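Local coordinates for protein trimethylamine-N-oxide reductase (Haemophilus influenzae, PDB 7L5I) that probably reduces N- and S-oxides such as trimethylamine N-oxide at a molybdenum centre associated with two molybdopterin guanine dinucleotide cofactors, at residues A[35-38]-A[43-46]; A[45-50]-A[71-76]. All coordinates share one frame; numbering follows the deposited sequence.

Interaction 1. Residues A[35-38]-A[43-46]; sequences TVVT and GSIG
Thr38 and Ile45 form a hydrogen-bonded pair near the closed end of a beta hairpin, where strand 35-40 turns into strand 43-50; the two short segments run antiparallel, at 166°. Both bonds of the pair are present and short: Thr38 N to Ile45 O at 2.9 Å, and Ile45 N to Thr38 O at 2.8 Å. Both are nearly straight at the hydrogen and differ at the acceptor: Thr38 N lies nearly along the Ile45 C=O, whereas Ile45 N sits 45° out of the Thr38 carbonyl plane. One step along, Val37 and Gly46 make the non-hydrogen-bonded pair, their CA atoms 4.6 Å apart, and Val37 CA also directs a CA-H...O contact to Ile45 O at 3.4 Å.

The side chains sort onto two faces. On one, Thr35 sets its CG2 methyl over Gly46 CA at 3.8 Å, where glycine offers bare backbone, and Val37 CG1 comes alongside Ser44 OG at 3.7 Å. On the other, the CG2 methyl of Thr38 lies beside the CB of Ile45. The Ser44 hydroxyl, swung trans to the main-chain N (chi1 -176°), comes near Thr38 O without bonding to it directly. A water closes the gap, accepting from Ser44 OG at 2.8 Å and donating to Thr38 O at 2.7 Å. Beyond the hairpin, Val37 N bonds to Asn595 OD1, and Ser44 packs on Tyr525 and Pro597.

Thr38 O, in a buried residue, is thus satisfied by a backbone N-H and by a water which, on the heavy-atom geometry, accepts in turn from Ser44 OG.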
ATOM      1  N   THR A  35     -22.428 -22.828   6.847  1.00 21.74           N
ATOM      2  CA  THR A  35     -21.587 -21.664   6.646  1.00 16.36           C
ATOM      3  C   THR A  35     -20.590 -21.568   7.790  1.00 19.58           C
ATOM      4  O   THR A  35     -20.960 -21.712   8.957  1.00 21.65           O
ATOM      5  CB  THR A  35     -22.431 -20.396   6.556  1.00 19.63           C
ATOM      6  OG1 THR A  35     -23.256 -20.444   5.374  1.00 21.16           O
ATOM      7  CG2 THR A  35     -21.555 -19.145   6.497  1.00 20.61           C
ATOM      8  N   VAL A  36     -19.322 -21.378   7.444  1.00 15.84           N
ATOM      9  CA  VAL A  36     -18.277 -21.029   8.396  1.00 13.17           C
ATOM     10  C   VAL A  36     -17.947 -19.559   8.175  1.00 16.21           C
ATOM     11  O   VAL A  36     -17.787 -19.116   7.028  1.00 17.04           O
ATOM     12  CB  VAL A  36     -17.028 -21.903   8.200  1.00 18.30           C
ATOM     13  CG1 VAL A  36     -15.940 -21.550   9.227  1.00 19.02           C
ATOM     14  CG2 VAL A  36     -17.401 -23.370   8.287  1.00 22.18           C
ATOM     15  N   VAL A  37     -17.820 -18.811   9.268  1.00 15.29           N
ATOM     16  CA  VAL A  37     -17.465 -17.405   9.182  1.00 12.81           C
ATOM     17  C   VAL A  37     -15.968 -17.254   9.397  1.00 12.70           C
ATOM     18  O   VAL A  37     -15.400 -17.787  10.365  1.00 13.16           O
ATOM     19  CB  VAL A  37     -18.257 -16.549  10.185  1.00 16.03           C
ATOM     20  CG1 VAL A  37     -17.702 -15.131  10.191  1.00 17.72           C
ATOM     21  CG2 VAL A  37     -19.740 -16.565   9.835  1.00 19.78           C
ATOM     22  N   THR A  38     -15.322 -16.537   8.484  1.00 14.42           N
ATOM     23  CA  THR A  38     -13.911 -16.221   8.617  1.00 13.27           C
ATOM     24  C   THR A  38     -13.722 -14.800   8.100  1.00 11.04           C
ATOM     25  O   THR A  38     -14.665 -13.997   8.095  1.00 13.18           O
ATOM     26  CB  THR A  38     -13.056 -17.301   7.948  1.00 16.19           C
ATOM     27  OG1 THR A  38     -11.666 -17.005   8.158  1.00 17.19           O
ATOM     28  CG2 THR A  38     -13.363 -17.434   6.451  1.00 18.21           C
ATOM     29  N   GLY A  43     -12.734  -8.220   4.262  1.00 11.22           N
ATOM     30  CA  GLY A  43     -13.914  -8.217   5.105  1.00 13.08           C
ATOM     31  C   GLY A  43     -14.198  -9.559   5.758  1.00 14.13           C
ATOM     32  O   GLY A  43     -13.539 -10.559   5.511  1.00 14.43           O
ATOM     33  N   SER A  44     -15.250  -9.558   6.574  1.00 13.68           N
ATOM     34  CA  SER A  44     -15.763 -10.804   7.142  1.00 11.29           C
ATOM     35  C   SER A  44     -16.469 -11.599   6.050  1.00 13.72           C
ATOM     36  O   SER A  44     -17.285 -11.053   5.308  1.00 14.80           O
ATOM     37  CB  SER A  44     -16.717 -10.476   8.292  1.00 15.80           C
ATOM     38  OG  SER A  44     -17.196 -11.653   8.955  1.00 18.84           O
ATOM     39  N   ILE A  45     -16.185 -12.899   5.983  1.00 13.82           N
ATOM     40  CA  ILE A  45     -16.600 -13.751   4.869  1.00 12.44           C
ATOM     41  C   ILE A  45     -17.419 -14.921   5.408  1.00 15.85           C
ATOM     42  O   ILE A  45     -16.968 -15.605   6.333  1.00 16.60           O
ATOM     43  CB  ILE A  45     -15.376 -14.314   4.114  1.00 16.97           C
ATOM     44  CG1 ILE A  45     -14.430 -13.210   3.683  1.00 21.63           C
ATOM     45  CG2 ILE A  45     -15.822 -15.157   2.916  1.00 15.39           C
ATOM     46  CD1 ILE A  45     -15.061 -12.134   2.957  1.00 25.71           C
ATOM     47  N   GLY A  46     -18.556 -15.185   4.807  1.00 14.81           N
ATOM     48  CA  GLY A  46     -19.302 -16.401   5.077  1.00 14.24           C
ATOM     49  C   GLY A  46     -19.003 -17.401   3.980  1.00 13.60           C
ATOM     50  O   GLY A  46     -19.206 -17.118   2.798  1.00 14.44           O
TER
HETATM   51  O   HOH W   1     -15.256 -12.973  10.524  1.00 17.74           O

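Interaction 2. Residues A[45-50]-A[71-76]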
ATOM      1  N   ILE A  45     -16.185 -12.899   5.983  1.00 13.82           N
ATOM      2  CA  ILE A  45     -16.600 -13.751   4.869  1.00 12.44           C
ATOM      3  C   ILE A  45     -17.419 -14.921   5.408  1.00 15.85           C
ATOM      4  O   ILE A  45     -16.968 -15.605   6.333  1.00 16.60           O
ATOM      5  CB  ILE A  45     -15.376 -14.314   4.114  1.00 16.97           C
ATOM      6  CG1 ILE A  45     -14.430 -13.210   3.683  1.00 21.63           C
ATOM      7  CG2 ILE A  45     -15.822 -15.157   2.916  1.00 15.39           C
ATOM      8  CD1 ILE A  45     -15.061 -12.134   2.957  1.00 25.71           C
ATOM      9  N   GLY A  46     -18.556 -15.185   4.807  1.00 14.81           N
ATOM     10  CA  GLY A  46     -19.302 -16.401   5.077  1.00 14.24           C
ATOM     11  C   GLY A  46     -19.003 -17.401   3.980  1.00 13.60           C
ATOM     12  O   GLY A  46     -19.206 -17.118   2.798  1.00 14.44           O
ATOM     13  N   VAL A  47     -18.523 -18.580   4.381  1.00 16.02           N
ATOM     14  CA  VAL A  47     -18.070 -19.609   3.439  1.00 15.07           C
ATOM     15  C   VAL A  47     -18.987 -20.818   3.575  1.00 13.57           C
ATOM     16  O   VAL A  47     -19.099 -21.384   4.657  1.00 14.80           O
ATOM     17  CB  VAL A  47     -16.606 -20.020   3.690  1.00 16.42           C
ATOM     18  CG1 VAL A  47     -16.155 -20.988   2.634  1.00 14.68           C
ATOM     19  CG2 VAL A  47     -15.704 -18.801   3.699  1.00 14.86           C
ATOM     20  N   VAL A  48     -19.617 -21.220   2.471  1.00 14.53           N
ATOM     21  CA  VAL A  48     -20.482 -22.394   2.460  1.00 15.00           C
ATOM     22  C   VAL A  48     -19.654 -23.614   2.085  1.00 14.64           C
ATOM     23  O   VAL A  48     -18.943 -23.613   1.073  1.00 16.56           O
ATOM     24  CB  VAL A  48     -21.652 -22.215   1.480  1.00 16.64           C
ATOM     25  CG1 VAL A  48     -22.557 -23.450   1.537  1.00 16.13           C
ATOM     26  CG2 VAL A  48     -22.428 -20.967   1.792  1.00 18.68           C
ATOM     27  N   VAL A  49     -19.763 -24.668   2.905  1.00 15.57           N
ATOM     28  CA  VAL A  49     -19.026 -25.907   2.719  1.00 19.23           C
ATOM     29  C   VAL A  49     -20.037 -27.025   2.510  1.00 21.38           C
ATOM     30  O   VAL A  49     -20.979 -27.164   3.302  1.00 23.40           O
ATOM     31  CB  VAL A  49     -18.136 -26.214   3.936  1.00 20.59           C
ATOM     32  CG1 VAL A  49     -17.279 -27.425   3.685  1.00 24.96           C
ATOM     33  CG2 VAL A  49     -17.282 -25.013   4.276  1.00 19.66           C
ATOM     34  N   GLN A  50     -19.822 -27.820   1.467  1.00 19.40           N
ATOM     35  CA  GLN A  50     -20.685 -28.936   1.090  1.00 28.44           C
ATOM     36  C   GLN A  50     -19.801 -30.171   0.953  1.00 31.23           C
ATOM     37  O   GLN A  50     -18.958 -30.236   0.051  1.00 27.65           O
ATOM     38  CB  GLN A  50     -21.425 -28.635  -0.215  1.00 34.40           C
ATOM     39  CG  GLN A  50     -22.449 -29.678  -0.631  1.00 50.62           C
ATOM     40  CD  GLN A  50     -23.621 -29.763   0.330  1.00 55.19           C
ATOM     41  OE1 GLN A  50     -24.372 -28.801   0.508  1.00 55.90           O
ATOM     42  NE2 GLN A  50     -23.776 -30.923   0.966  1.00 52.86           N
ATOM     43  N   THR A  71     -15.528 -13.293  -3.058  1.00 14.44           N
ATOM     44  CA  THR A  71     -16.275 -14.358  -3.710  1.00 13.46           C
ATOM     45  C   THR A  71     -15.401 -15.499  -4.218  1.00 14.37           C
ATOM     46  O   THR A  71     -15.930 -16.419  -4.849  1.00 15.29           O
ATOM     47  CB  THR A  71     -17.101 -13.795  -4.880  1.00 16.79           C
ATOM     48  OG1 THR A  71     -16.222 -13.260  -5.888  1.00 18.31           O
ATOM     49  CG2 THR A  71     -18.068 -12.708  -4.396  1.00 19.13           C
ATOM     50  N   VAL A  72     -14.097 -15.499  -3.934  1.00 11.67           N
ATOM     51  CA  VAL A  72     -13.208 -16.471  -4.575  1.00 12.31           C
ATOM     52  C   VAL A  72     -12.384 -17.308  -3.596  1.00 13.76           C
ATOM     53  O   VAL A  72     -11.269 -17.724  -3.913  1.00 12.89           O
ATOM     54  CB  VAL A  72     -12.279 -15.763  -5.599  1.00 18.73           C
ATOM     55  CG1 VAL A  72     -13.098 -15.248  -6.793  1.00 18.41           C
ATOM     56  CG2 VAL A  72     -11.499 -14.607  -4.971  1.00 17.12           C
ATOM     57  N   VAL A  73     -12.979 -17.662  -2.448  1.00 13.99           N
ATOM     58  CA  VAL A  73     -12.290 -18.510  -1.479  1.00 14.88           C
ATOM     59  C   VAL A  73     -11.956 -19.869  -2.103  1.00 14.86           C
ATOM     60  O   VAL A  73     -10.847 -20.392  -1.947  1.00 13.40           O
ATOM     61  CB  VAL A  73     -13.122 -18.664  -0.195  1.00 14.29           C
ATOM     62  CG1 VAL A  73     -12.521 -19.743   0.727  1.00 15.60           C
ATOM     63  CG2 VAL A  73     -13.174 -17.363   0.569  1.00 14.65           C
ATOM     64  N   ALA A  74     -12.925 -20.473  -2.804  1.00 14.01           N
ATOM     65  CA  ALA A  74     -12.665 -21.755  -3.461  1.00 13.47           C
ATOM     66  C   ALA A  74     -11.485 -21.661  -4.427  1.00 15.81           C
ATOM     67  O   ALA A  74     -10.612 -22.529  -4.428  1.00 17.79           O
ATOM     68  CB  ALA A  74     -13.916 -22.246  -4.196  1.00 16.79           C
ATOM     69  N   ASP A  75     -11.439 -20.604  -5.260  1.00 15.04           N
ATOM     70  CA  ASP A  75     -10.311 -20.435  -6.176  1.00 18.54           C
ATOM     71  C   ASP A  75      -8.998 -20.324  -5.418  1.00 16.86           C
ATOM     72  O   ASP A  75      -7.971 -20.825  -5.869  1.00 19.38           O
ATOM     73  CB  ASP A  75     -10.460 -19.192  -7.044  1.00 17.49           C
ATOM     74  CG  ASP A  75     -11.534 -19.314  -8.112  1.00 28.28           C
ATOM     75  OD1 ASP A  75     -12.215 -20.351  -8.209  1.00 32.54           O
ATOM     76  OD2 ASP A  75     -11.682 -18.322  -8.857  1.00 30.71           O
ATOM     77  N   GLN A  76      -9.009 -19.641  -4.271  1.00 14.97           N
ATOM     78  CA  GLN A  76      -7.777 -19.514  -3.499  1.00 13.37           C
ATOM     79  C   GLN A  76      -7.330 -20.867  -2.961  1.00 18.20           C
ATOM     80  O   GLN A  76      -6.133 -21.134  -2.855  1.00 18.90           O
ATOM     81  CB  GLN A  76      -7.971 -18.554  -2.333  1.00 13.52           C
ATOM     82  CG  GLN A  76      -8.122 -17.086  -2.748  1.00 15.48           C
ATOM     83  CD  GLN A  76      -8.335 -16.197  -1.536  1.00 15.81           C
ATOM     84  OE1 GLN A  76      -9.453 -15.880  -1.150  1.00 16.96           O
ATOM     85  NE2 GLN A  76      -7.233 -15.822  -0.902  1.00 15.11           N
TER
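Aliphatic side chains alone meet here, with no ring, amide or carboxylate across the contact: Val73 lies over the sheet face bearing Ile45 and Val47. Strands 35-40 and 53-59 flank strand 43-50 at its two edges.

Both methyls of Val73 take part. Its CG2 reaches Ile45 CG2 at 4.2 Å and Val47 CG2 at 4.3 Å, so it straddles two residues of one strand, while Val73 CG1 packs on Val47 CG1 at 4.3 Å. The side chains of Ile45 and Val73 pass one another in opposite directions. A chi1 of 170° sets CG1 of Val73 trans to the backbone N and CG2 trans to the carbonyl carbon, which turns both methyls to the strand. The contact is small, burying 96 Å² in total, and purely apolar, yet all three residues are buried.

Val72 occupies the N-cap position, and its O accepts from Gln76 N at 3.0 Å in the first helical turn. Val73 N is held by Ser57 OG from strand 53-59, a polar tie next to the apolar one. The contact is thus the packing of a helix start, 73-78, onto one face of a three-stranded antiparallel sheet in the N-terminal part of this molybdopterin oxidoreductase.

How the interactions relate
Interactions 1 and 2 are consecutive uses of strand 43-50: they share Ile45 and Gly46, and their centres lie 8 Å apart. Interaction 1 works mainly through strand edges and backbone, interaction 2 through the face bearing Ile45. Several direct touches join them. Val36 N and Val47 O, 2.8 Å apart, probably continue the hairpin ladder, Thr35 packs against Val47 and Val48, and Thr38 CG2 packs on Val47 CG2 at 3.9 Å, which links the hairpin to the side chain that Val73 packs against. Neither contact belongs to the molybdenum site itself: the side chain of Thr38 is about 12 Å, and that of Val73 about 13 Å, from a bound guanine dinucleotide cofactor.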